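Local structure of protein CyaY (Psychromonas ingrahamii, 4HS5) at residues S4-I7 and Q8-Q12; Y14-I17 and E18-E22; L39-E42 and N43-L47. The protein probably takes part in iron-sulfur cluster assembly, perhaps as a regulator, and belongs to the iron-binding frataxin family. All coordinates share one frame; numbering follows the deposited sequence.

Contact 1: S4-I7 and Q8-Q12; sequences SEFI and QLADQ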
loop_
_atom_site.group_PDB
_atom_site.type_symbol
_atom_site.label_atom_id
_atom_site.label_comp_id
_atom_site.label_asym_id
_atom_site.label_seq_id
_atom_site.Cartn_x
_atom_site.Cartn_y
_atom_site.Cartn_z
ATOM N N SER A 4 11.691 4.661 -14.803
ATOM C CA SER A 4 11.960 5.875 -14.040
ATOM C C SER A 4 10.669 6.498 -13.516
ATOM O O SER A 4 10.585 6.889 -12.346
ATOM C CB SER A 4 12.705 6.886 -14.908
ATOM O OG SER A 4 12.808 8.131 -14.248
ATOM N N GLU A 5 9.669 6.575 -14.389
ATOM C CA GLU A 5 8.346 7.090 -14.035
ATOM C C GLU A 5 7.633 6.189 -13.025
ATOM O O GLU A 5 6.978 6.671 -12.104
ATOM C CB GLU A 5 7.501 7.253 -15.297
ATOM C CG GLU A 5 8.050 8.341 -16.224
ATOM C CD GLU A 5 7.553 8.224 -17.652
ATOM O OE1 GLU A 5 6.840 7.255 -17.966
ATOM O OE2 GLU A 5 7.886 9.111 -18.465
ATOM N N PHE A 6 7.751 4.884 -13.205
ATOM C CA PHE A 6 7.132 3.963 -12.272
ATOM C C PHE A 6 7.736 4.190 -10.895
ATOM O O PHE A 6 7.026 4.180 -9.884
ATOM C CB PHE A 6 7.328 2.526 -12.723
ATOM C CG PHE A 6 6.997 1.517 -11.658
ATOM C CD1 PHE A 6 5.681 1.286 -11.282
ATOM C CD2 PHE A 6 8.003 0.793 -11.035
ATOM C CE1 PHE A 6 5.372 0.356 -10.299
ATOM C CE2 PHE A 6 7.699 -0.137 -10.057
ATOM C CZ PHE A 6 6.380 -0.353 -9.686
ATOM N N ILE A 7 9.043 4.420 -10.852
ATOM C CA ILE A 7 9.736 4.647 -9.592
ATOM C C ILE A 7 9.246 5.922 -8.916
ATOM O O ILE A 7 9.019 5.934 -7.698
ATOM C CB ILE A 7 11.268 4.698 -9.790
ATOM C CG1 ILE A 7 11.794 3.322 -10.209
ATOM C CG2 ILE A 7 11.960 5.205 -8.540
ATOM C CD1 ILE A 7 11.134 2.159 -9.497
ATOM N N GLN A 8 9.058 6.981 -9.697
ATOM C CA GLN A 8 8.520 8.232 -9.168
ATOM C C GLN A 8 7.140 8.031 -8.547
ATOM O O GLN A 8 6.899 8.480 -7.427
ATOM C CB GLN A 8 8.454 9.315 -10.249
ATOM C CG GLN A 8 9.805 9.874 -10.662
ATOM C CD GLN A 8 9.686 10.860 -11.796
ATOM O OE1 GLN A 8 8.838 10.707 -12.679
ATOM N NE2 GLN A 8 10.537 11.881 -11.787
ATOM N N LEU A 9 6.248 7.358 -9.271
ATOM C CA LEU A 9 4.896 7.117 -8.783
ATOM C C LEU A 9 4.877 6.183 -7.576
ATOM O O LEU A 9 4.132 6.416 -6.623
ATOM C CB LEU A 9 4.031 6.552 -9.908
ATOM C CG LEU A 9 3.743 7.589 -10.985
ATOM C CD1 LEU A 9 3.192 6.903 -12.215
ATOM C CD2 LEU A 9 2.749 8.621 -10.467
ATOM N N ALA A 10 5.695 5.140 -7.596
ATOM C CA ALA A 10 5.724 4.216 -6.477
ATOM C C ALA A 10 6.323 4.881 -5.235
ATOM O O ALA A 10 5.866 4.621 -4.116
ATOM C CB ALA A 10 6.478 2.943 -6.846
ATOM N N ASP A 11 7.329 5.739 -5.426
ATOM C CA ASP A 11 7.874 6.528 -4.323
ATOM C C ASP A 11 6.816 7.440 -3.724
ATOM O O ASP A 11 6.712 7.554 -2.500
ATOM C CB ASP A 11 9.075 7.373 -4.764
ATOM C CG ASP A 11 10.343 6.560 -4.926
ATOM O OD1 ASP A 11 10.353 5.376 -4.546
ATOM O OD2 ASP A 11 11.338 7.126 -5.429
ATOM N N GLN A 12 6.051 8.109 -4.579
ATOM C CA GLN A 12 4.962 8.951 -4.109
ATOM C C GLN A 12 3.971 8.126 -3.295
ATOM O O GLN A 12 3.508 8.560 -2.245
ATOM C CB GLN A 12 4.269 9.652 -5.281
ATOM C CG GLN A 12 5.109 10.798 -5.865
ATOM C CD GLN A 12 4.431 11.504 -7.009
ATOM O OE1 GLN A 12 3.430 11.030 -7.547
ATOM N NE2 GLN A 12 4.987 12.647 -7.409
HETATM O O HOH W 1 10.864 10.295 -15.043
HETATM O O HOH W 2 6.268 9.109 -12.776
#
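The carbonyl oxygen Glu5 O is gripped twice: Leu9 N donates to it over 3.0 Å in a nearly straight helical bond (169° at the hydrogen), and water W2 donates to Glu5 O over 2.6 Å. The same water also donates to Gln8 OE1, so a side-chain amide and a helix carbonyl share one solvent molecule. With CG beside its own backbone N (chi1 -72°) and the chain extended beyond, Gln8 runs back along the preceding turn, Gln8 CG lying 3.5 Å from Ser4 O. Water W1 joins Ser4 OG to Gln8 OE1 as well, although its bond to the glutamine is weak. Short, polar serine and flexible glutamine thus suit a helix flank where water completes the bonding.

A different flank carries Phe6 and Ala10. The methyl Ala10 CB sits over one face of the Phe6 ring, 4.4 Å from Phe6 CZ, and so small a side chain leaves room for the ring beside the helix. Phe6 also meets His56 and touches Arg51 and Trp76, while Leu9 touches Trp76 as well. Between the two flanks, Ile7 brings its CG2 branch to 3.7 Å from Asp11 OD2. This methyl stands opposite the isoleucine backbone N, which swings it to the carbonyl side and thus toward the next turn. Aspartate is well placed here because its OD1 forms a salt bridge with Arg51 of strand 46-52, tying the helix surface to the sheet.

Backbone bonds from Gln8 N to Ser4 O and from Asp11 N to Ile7 O, 2.8 Å in the latter case, keep the turns regular. The pattern is that of an amphipathic alpha-helix, here the N-terminal helix that packs on the antiparallel sheet in the alpha/beta sandwich of frataxins.

Contact 2: Y14-I17 and E18-E22; sequences YQKI and EEKIE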
loop_
_atom_site.group_PDB
_atom_site.type_symbol
_atom_site.label_atom_id
_atom_site.label_comp_id
_atom_site.label_asym_id
_atom_site.label_seq_id
_atom_site.Cartn_x
_atom_site.Cartn_y
_atom_site.Cartn_z
ATOM N N TYR A 14 4.564 5.238 -1.631
ATOM C CA TYR A 14 5.150 4.795 -0.378
ATOM C C TYR A 14 5.204 5.947 0.608
ATOM O O TYR A 14 4.837 5.790 1.766
ATOM C CB TYR A 14 6.560 4.244 -0.590
ATOM C CG TYR A 14 6.621 2.809 -1.035
ATOM C CD1 TYR A 14 5.565 2.217 -1.708
ATOM C CD2 TYR A 14 7.745 2.035 -0.759
ATOM C CE1 TYR A 14 5.631 0.894 -2.115
ATOM C CE2 TYR A 14 7.817 0.713 -1.159
ATOM C CZ TYR A 14 6.756 0.149 -1.822
ATOM O OH TYR A 14 6.814 -1.169 -2.217
ATOM N N GLN A 15 5.627 7.115 0.154
ATOM C CA GLN A 15 5.658 8.258 1.063
ATOM C C GLN A 15 4.261 8.699 1.505
ATOM O O GLN A 15 4.096 9.132 2.646
ATOM C CB GLN A 15 6.430 9.430 0.457
ATOM C CG GLN A 15 7.906 9.147 0.294
ATOM C CD GLN A 15 8.731 10.410 0.185
ATOM O OE1 GLN A 15 8.375 11.336 -0.542
ATOM N NE2 GLN A 15 9.844 10.451 0.908
ATOM N N LYS A 16 3.266 8.590 0.623
ATOM C CA LYS A 16 1.869 8.891 0.981
ATOM C C LYS A 16 1.403 7.939 2.080
ATOM O O LYS A 16 0.763 8.345 3.048
ATOM C CB LYS A 16 0.964 8.770 -0.246
ATOM C CG LYS A 16 -0.499 9.145 -0.025
ATOM C CD LYS A 16 -1.231 9.122 -1.367
ATOM C CE LYS A 16 -2.631 9.714 -1.276
ATOM N NZ LYS A 16 -2.665 11.186 -1.512
ATOM N N ILE A 17 1.754 6.667 1.955
ATOM C CA ILE A 17 1.352 5.696 2.962
ATOM C C ILE A 17 1.983 6.066 4.299
ATOM O O ILE A 17 1.293 6.096 5.326
ATOM C CB ILE A 17 1.732 4.269 2.549
ATOM C CG1 ILE A 17 0.877 3.817 1.364
ATOM C CG2 ILE A 17 1.556 3.313 3.721
ATOM C CD1 ILE A 17 1.424 2.566 0.684
ATOM N N GLU A 18 3.272 6.388 4.289
ATOM C CA GLU A 18 4.003 6.763 5.498
ATOM C C GLU A 18 3.463 8.040 6.132
ATOM O O GLU A 18 3.244 8.099 7.345
ATOM C CB GLU A 18 5.491 6.897 5.191
ATOM C CG GLU A 18 6.090 5.568 4.820
ATOM C CD GLU A 18 7.431 5.690 4.154
ATOM O OE1 GLU A 18 7.908 6.829 3.964
ATOM O OE2 GLU A 18 8.001 4.634 3.813
ATOM N N GLU A 19 3.261 9.058 5.309
ATOM C CA GLU A 19 2.729 10.318 5.794
ATOM C C GLU A 19 1.320 10.168 6.367
ATOM O O GLU A 19 1.026 10.754 7.411
ATOM C CB GLU A 19 2.759 11.361 4.679
ATOM C CG GLU A 19 2.399 12.757 5.135
ATOM C CD GLU A 19 0.909 12.930 5.252
ATOM O OE1 GLU A 19 0.190 12.203 4.544
ATOM O OE2 GLU A 19 0.458 13.760 6.065
ATOM N N LYS A 20 0.455 9.407 5.691
ATOM C CA LYS A 20 -0.931 9.237 6.146
ATOM C C LYS A 20 -1.010 8.481 7.461
ATOM O O LYS A 20 -1.894 8.756 8.273
ATOM C CB LYS A 20 -1.793 8.552 5.092
ATOM C CG LYS A 20 -2.127 9.425 3.893
ATOM C CD LYS A 20 -3.085 10.555 4.269
ATOM C CE LYS A 20 -3.191 11.554 3.131
ATOM N NZ LYS A 20 -4.337 12.496 3.290
ATOM N N ILE A 21 -0.104 7.525 7.663
ATOM C CA ILE A 21 0.043 6.845 8.946
ATOM C C ILE A 21 0.432 7.837 10.050
ATOM O O ILE A 21 -0.190 7.855 11.114
ATOM C CB ILE A 21 1.072 5.688 8.861
ATOM C CG1 ILE A 21 0.476 4.494 8.110
ATOM C CG2 ILE A 21 1.499 5.233 10.234
ATOM C CD1 ILE A 21 1.490 3.461 7.724
ATOM N N GLU A 22 1.438 8.677 9.795
ATOM C CA GLU A 22 1.911 9.640 10.790
ATOM C C GLU A 22 0.809 10.627 11.121
ATOM O O GLU A 22 0.647 11.052 12.265
ATOM C CB GLU A 22 3.133 10.403 10.251
ATOM C CG GLU A 22 4.389 9.565 10.065
ATOM C CD GLU A 22 4.978 9.042 11.365
ATOM O OE1 GLU A 22 4.604 9.540 12.450
ATOM O OE2 GLU A 22 5.829 8.135 11.312
HETATM O O HOH W 3 10.625 8.490 2.727
HETATM O O HOH W 4 -4.204 12.117 0.112
#
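Ile17 and Ile21 stand one turn apart on the buried side of an amphipathic helix, which belongs to the helical layer of the frataxin alpha/beta sandwich. Their side chains cross obliquely, Ile17 CG2 meeting Ile21 CD1 at 4.0 Å. Each has CG1 beside its backbone N and CG2 opposite that N; in Ile21 this lays the CG1-CD1 arm back along the helix (chi1 -74°), toward its neighbour. Branched, wholly apolar side chains fit because Ile17 faces Leu37, Phe85 and Leu89, while Ile21 reaches Val28 and Leu39.

The ring of Tyr14 leads off from the helix to other parts of the fold. Its hydroxyl is hydrogen-bonded to Ser35 O, and the ring makes a cation-pi contact with Arg51, so an aromatic residue with a polar end serves both neighbours.

Along another flank, the aliphatic parts of Lys16 and Lys20 approach, Lys16 CG being 4.3 Å from Lys20 CG. Their ammonium groups stay apart, with Lys16 NZ 5.3 Å from Lys20 NZ, and Lys20 NZ has a partner of its own in Glu105 O near the chain's end.

Glu18 stretches back over the preceding turn, its CG 3.3 Å from Tyr14 O, the carbonyl that also accepts its backbone N-H. At its end, water W3 accepts a hydrogen bond of 2.8 Å from Gln15 NE2 and donates a weak one of 3.4 Å to Glu18 OE1.

Contact 3: L39-E42 and N43-L47; sequences LEFE and NHTKL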
loop_
_atom_site.group_PDB
_atom_site.type_symbol
_atom_site.label_atom_id
_atom_site.label_comp_id
_atom_site.label_asym_id
_atom_site.label_seq_id
_atom_site.Cartn_x
_atom_site.Cartn_y
_atom_site.Cartn_z
ATOM N N LEU A 39 4.101 -3.096 6.884
ATOM C CA LEU A 39 3.339 -2.426 7.926
ATOM C C LEU A 39 3.062 -3.445 9.017
ATOM O O LEU A 39 2.606 -4.551 8.726
ATOM C CB LEU A 39 2.021 -1.912 7.356
ATOM C CG LEU A 39 2.106 -1.041 6.102
ATOM C CD1 LEU A 39 0.745 -0.513 5.724
ATOM C CD2 LEU A 39 3.081 0.099 6.331
ATOM N N GLU A 40 3.341 -3.094 10.266
ATOM C CA GLU A 40 3.006 -3.990 11.369
ATOM C C GLU A 40 2.084 -3.326 12.378
ATOM O O GLU A 40 2.241 -2.154 12.721
ATOM C CB GLU A 40 4.255 -4.538 12.064
ATOM C CG GLU A 40 3.920 -5.479 13.228
ATOM C CD GLU A 40 5.090 -6.341 13.663
ATOM O OE1 GLU A 40 6.157 -6.280 13.015
ATOM O OE2 GLU A 40 4.928 -7.093 14.652
ATOM N N PHE A 41 1.122 -4.103 12.851
ATOM C CA PHE A 41 0.165 -3.634 13.829
ATOM C C PHE A 41 0.541 -4.192 15.208
ATOM O O PHE A 41 1.380 -5.089 15.319
ATOM C CB PHE A 41 -1.234 -4.050 13.382
ATOM C CG PHE A 41 -1.529 -3.693 11.942
ATOM C CD1 PHE A 41 -1.673 -2.368 11.562
ATOM C CD2 PHE A 41 -1.639 -4.682 10.973
ATOM C CE1 PHE A 41 -1.930 -2.028 10.239
ATOM C CE2 PHE A 41 -1.902 -4.351 9.647
ATOM C CZ PHE A 41 -2.041 -3.024 9.279
ATOM N N GLU A 42 -0.037 -3.653 16.270
ATOM C CA GLU A 42 0.404 -4.130 17.574
ATOM C C GLU A 42 -0.107 -5.532 17.906
ATOM O O GLU A 42 0.420 -6.179 18.808
ATOM C CB GLU A 42 0.147 -3.127 18.695
ATOM C CG GLU A 42 -1.166 -2.406 18.634
ATOM C CD GLU A 42 -1.305 -1.453 19.799
ATOM O OE1 GLU A 42 -0.337 -1.353 20.586
ATOM O OE2 GLU A 42 -2.370 -0.816 19.926
ATOM N N ASN A 43 -1.092 -6.021 17.153
ATOM C CA ASN A 43 -1.460 -7.433 17.265
ATOM C C ASN A 43 -0.477 -8.365 16.548
ATOM O O ASN A 43 -0.703 -9.573 16.470
ATOM C CB ASN A 43 -2.916 -7.695 16.845
ATOM C CG ASN A 43 -3.167 -7.493 15.353
ATOM O OD1 ASN A 43 -2.261 -7.187 14.574
ATOM N ND2 ASN A 43 -4.416 -7.692 14.947
ATOM N N HIS A 44 0.598 -7.771 16.019
ATOM C CA HIS A 44 1.721 -8.479 15.394
ATOM C C HIS A 44 1.405 -9.046 14.005
ATOM O O HIS A 44 2.230 -9.753 13.420
ATOM C CB HIS A 44 2.301 -9.563 16.316
ATOM C CG HIS A 44 2.984 -9.027 17.539
ATOM N ND1 HIS A 44 3.394 -9.839 18.575
ATOM C CD2 HIS A 44 3.331 -7.766 17.891
ATOM C CE1 HIS A 44 3.959 -9.102 19.515
ATOM N NE2 HIS A 44 3.935 -7.841 19.123
ATOM N N THR A 45 0.216 -8.742 13.491
ATOM C CA THR A 45 -0.087 -9.020 12.085
ATOM C C THR A 45 0.585 -7.970 11.201
ATOM O O THR A 45 1.017 -6.917 11.675
ATOM C CB THR A 45 -1.603 -9.094 11.784
ATOM O OG1 THR A 45 -2.224 -7.820 11.993
ATOM C CG2 THR A 45 -2.271 -10.140 12.678
ATOM N N LYS A 46 0.676 -8.264 9.911
ATOM C CA LYS A 46 1.387 -7.384 8.992
ATOM C C LYS A 46 0.669 -7.235 7.662
ATOM O O LYS A 46 -0.202 -8.024 7.308
ATOM C CB LYS A 46 2.790 -7.933 8.713
ATOM C CG LYS A 46 3.693 -8.082 9.916
ATOM C CD LYS A 46 4.983 -8.763 9.497
ATOM C CE LYS A 46 5.924 -8.969 10.672
ATOM N NZ LYS A 46 7.230 -9.557 10.224
ATOM N N LEU A 47 1.051 -6.198 6.919
ATOM C CA LEU A 47 0.710 -6.079 5.505
ATOM C C LEU A 47 2.029 -5.874 4.788
ATOM O O LEU A 47 2.890 -5.150 5.272
ATOM C CB LEU A 47 -0.201 -4.876 5.251
ATOM C CG LEU A 47 -1.597 -4.939 5.876
ATOM C CD1 LEU A 47 -2.381 -3.662 5.672
ATOM C CD2 LEU A 47 -2.353 -6.114 5.306
#
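The Phe41 ring meets its hairpin partners at the edge: Leu47 CD1 lies in the ring plane, 3.7 Å from Phe41 CZ, and Thr45 OG1 approaches Phe41 CD2 at 3.4 Å. Asn43 OD1 also lies near that plane, 3.5 Å from Phe41 CB. Beyond the hairpin, Val28, Gln96 and Ser97 touch the same phenylalanine, so a large flat side chain suits a place between sheet and helix 85-97. An alanine here, without the ring, is likely to leave a gap beside Leu47 and Val28 and Thr45 OG1 without its aromatic neighbour. The His44 ring has Phe41 O at its edge, while the Glu40 carboxylate stands almost perpendicular to it (planes 86° apart), Glu40 OE2 coming to 3.7 Å from His44 CD2.

The chain reverses through a type I turn from Phe41 to His44. His44 takes a positive phi of 74°, and Phe41 then pairs with two residues: its O accepts from His44 N, and its N donates to Thr45 O over 3.1 Å. This is a G1-type beta bulge. Regular antiparallel pairing resumes at Glu40 and Lys46, a non-hydrogen-bonded pair, and continues at Leu39 and Leu47, bonded in both directions.

Asparagine is apt in the turn because its amide oxygen can reach forward to the residue two places on (chi1 68°). Asn43 OD1 accepts from Thr45 OG1 at 2.7 Å and from Thr45 N at 3.1 Å, both from the same side of its plane; the second bond makes an Asx turn. Asn43 ND2 is hydrogen-bonded to Gln96 O. On the face bearing Glu40 and Lys46, Glu40 OE1 is 4.4 Å from Lys46 NZ, too far for a salt bridge. The chemistry implies a turn fixed by amide, hydroxyl and backbone bonds, charge attraction probably adding little.

How the contacts relate
Contacts 1 and 2 are successive stretches of one helix, 3-24, with centres 15 Å apart, and both turn their buried flank to the same antiparallel sheet. Contact 3 is a turn of that sheet, on the opposite side of the chain's centre from contact 1; their centres are 25 Å apart, their nearest atoms about 12 Å. Contact 2 bridges the two regions: its centre is 16 Å from that of contact 3, and Ile21 CD1 packs against Leu39 CD2 at 4.0 Å. Strand 46-52 gives a second connection, since it begins in the hairpin of contact 3 and carries Arg51, which serves Asp11 of contact 1 and Tyr14 of contact 2.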